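Local coordinates for protein alkyl hydroperoxide reductase E (Mycobacterium tuberculosis, PDB 5C04) that probably reduces hydrogen peroxide and organic hydroperoxides to water and alcohols, drawing on mycoredoxin as thiol donor and helping protect the cell against oxidative stress, at residues V36-A41 / A67-V72. The protein carries 1 engineered substitution. Numbering follows the deposited sequence. Where two conformers were deposited one is given.
Engineered in segment 36-41: His38 (natural residue Phe).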
loop_
_atom_site.group_PDB
_atom_site.type_symbol
_atom_site.label_atom_id
_atom_site.label_comp_id
_atom_site.label_asym_id
_atom_site.label_seq_id
_atom_site.Cartn_x
_atom_site.Cartn_y
_atom_site.Cartn_z
ATOM N N VAL A 36 8.415 10.899 -11.305
ATOM C CA VAL A 36 9.336 10.231 -10.380
ATOM C C VAL A 36 8.644 8.969 -9.821
ATOM O O VAL A 36 7.916 9.010 -8.815
ATOM C CB VAL A 36 9.806 11.165 -9.240
ATOM C CG1 VAL A 36 10.825 10.446 -8.354
ATOM C CG2 VAL A 36 10.388 12.483 -9.824
ATOM N N PHE A 37 8.872 7.860 -10.499
ATOM C CA PHE A 37 8.418 6.544 -9.972
ATOM C C PHE A 37 9.313 6.162 -8.817
ATOM O O PHE A 37 10.527 6.373 -8.868
ATOM C CB PHE A 37 8.475 5.470 -11.057
ATOM C CG PHE A 37 7.438 5.638 -12.136
ATOM C CD1 PHE A 37 7.686 6.422 -13.262
ATOM C CD2 PHE A 37 6.221 4.980 -12.053
ATOM C CE1 PHE A 37 6.736 6.555 -14.272
ATOM C CE2 PHE A 37 5.270 5.100 -13.063
ATOM C CZ PHE A 37 5.526 5.895 -14.155
ATOM N N HIS A 38 8.742 5.556 -7.772
ATOM C CA HIS A 38 9.575 5.097 -6.667
ATOM C C HIS A 38 8.915 3.926 -5.951
ATOM O O HIS A 38 7.690 3.778 -6.021
ATOM C CB HIS A 38 9.925 6.225 -5.707
ATOM C CG HIS A 38 8.765 6.726 -4.945
ATOM N ND1 HIS A 38 8.490 6.270 -3.671
ATOM C CD2 HIS A 38 7.747 7.554 -5.284
ATOM C CE1 HIS A 38 7.381 6.836 -3.247
ATOM N NE2 HIS A 38 6.913 7.617 -4.191
ATOM N N PRO A 39 9.728 3.088 -5.290
ATOM C CA PRO A 39 9.211 1.915 -4.602
ATOM C C PRO A 39 8.095 2.089 -3.555
ATOM O O PRO A 39 6.986 1.585 -3.762
ATOM C CB PRO A 39 10.475 1.322 -3.968
ATOM C CG PRO A 39 11.539 1.624 -4.942
ATOM C CD PRO A 39 11.174 2.975 -5.533
ATOM N N LEU A 40 8.361 2.754 -2.432
ATOM C CA LEU A 40 7.438 2.684 -1.310
ATOM C C LEU A 40 7.556 3.847 -0.352
ATOM O O LEU A 40 8.652 4.175 0.130
ATOM C CB LEU A 40 7.674 1.417 -0.485
ATOM C CG LEU A 40 7.215 0.050 -1.037
ATOM C CD1 LEU A 40 7.663 -1.067 -0.089
ATOM C CD2 LEU A 40 5.714 0.036 -1.271
ATOM N N ALA A 41 6.394 4.429 -0.007
ATOM C CA ALA A 41 6.324 5.345 1.114
ATOM C C ALA A 41 6.948 4.758 2.370
ATOM O O ALA A 41 6.854 3.557 2.611
ATOM C CB ALA A 41 4.884 5.717 1.404
ATOM N N ALA A 67 5.994 18.345 -11.261
ATOM C CA ALA A 67 6.587 17.099 -10.796
ATOM C C ALA A 67 5.523 16.224 -10.138
ATOM O O ALA A 67 4.753 16.706 -9.316
ATOM C CB ALA A 67 7.707 17.362 -9.823
ATOM N N LEU A 68 5.531 14.953 -10.517
ATOM C CA LEU A 68 4.583 13.966 -9.975
ATOM C C LEU A 68 5.345 12.761 -9.486
ATOM O O LEU A 68 6.081 12.141 -10.247
ATOM C CB LEU A 68 3.605 13.513 -11.062
ATOM C CG LEU A 68 2.889 14.630 -11.835
ATOM C CD1 LEU A 68 2.156 14.103 -13.055
ATOM C CD2 LEU A 68 1.930 15.349 -10.921
ATOM N N ALA A 69 5.133 12.399 -8.228
ATOM C CA ALA A 69 5.733 11.190 -7.682
ATOM C C ALA A 69 4.701 10.077 -7.874
ATOM O O ALA A 69 3.507 10.354 -7.734
ATOM C CB ALA A 69 6.102 11.389 -6.231
ATOM N N ILE A 70 5.121 8.903 -8.306
ATOM C CA ILE A 70 4.184 7.774 -8.515
ATOM C C ILE A 70 4.689 6.517 -7.831
ATOM O O ILE A 70 5.833 6.112 -8.025
ATOM C CB ILE A 70 4.042 7.474 -10.026
ATOM C CG1 ILE A 70 3.620 8.752 -10.781
ATOM C CG2 ILE A 70 3.091 6.303 -10.290
ATOM C CD1 ILE A 70 3.588 8.644 -12.306
ATOM N N SER A 71 3.811 5.873 -7.058
ATOM C CA SER A 71 4.173 4.667 -6.332
ATOM C C SER A 71 2.927 3.814 -6.187
ATOM O O SER A 71 1.825 4.320 -6.382
ATOM C CB SER A 71 4.726 5.055 -4.971
ATOM O OG SER A 71 5.408 3.963 -4.379
ATOM N N VAL A 72 3.112 2.545 -5.793
ATOM C CA VAL A 72 1.973 1.629 -5.661
ATOM C C VAL A 72 1.105 1.840 -4.417
ATOM O O VAL A 72 0.085 1.149 -4.286
ATOM C CB VAL A 72 2.418 0.147 -5.776
ATOM C CG1 VAL A 72 3.024 -0.151 -7.143
ATOM C CG2 VAL A 72 3.317 -0.262 -4.625
HETATM O O HOH W 1 5.990 1.574 -6.226
HETATM O O HOH W 2 4.026 4.095 -1.765
#
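Phe37 and Ile70 lie side by side on one face of two parallel strands, 32-37 and 65-71, which helix 44-55 links into a beta-alpha-beta unit of the thioredoxin fold. Backbone bonds hold the register: Val36 N gives a nearly straight bond to Leu68 O (2.8 Å), Val36 O receives Ile70 N, and His38 N reaches Ile70 O. Beta-branched isoleucine suits a buried strand, and here both its branches meet the phenylalanine ring: Ile70 CG2 meets Phe37 CE2 at 3.7 Å, while Ile70 CD1, carried by the extended CG1 arm, makes a CH-pi contact over the ring face. Val36 and Ala69 occupy the other face, where Val36 packs on Leu53 of helix 44-55.

The engineered His38 (Phe in the natural protein) has its CG between the backbone N and the carbonyl carbon (chi1 68°), which brings the imidazole across Ser71. Ser71 CB sits over a ring face, 3.5 Å from His38 NE2, and the ring also touches Cys46, the probable active-site cysteine. A small hydroxyl residue suits a position facing the neighbouring backbone: with chi1 at -165° the hydroxyl swings away from its own N toward segment 36-41, and Ser71 OG donates to His38 O at 2.8 Å, from above the carbonyl plane. On the same hydroxyl, a water gives a hydrogen bond to Ser71 OG (3.0 Å) and takes one from Ala41 N (3.0 Å).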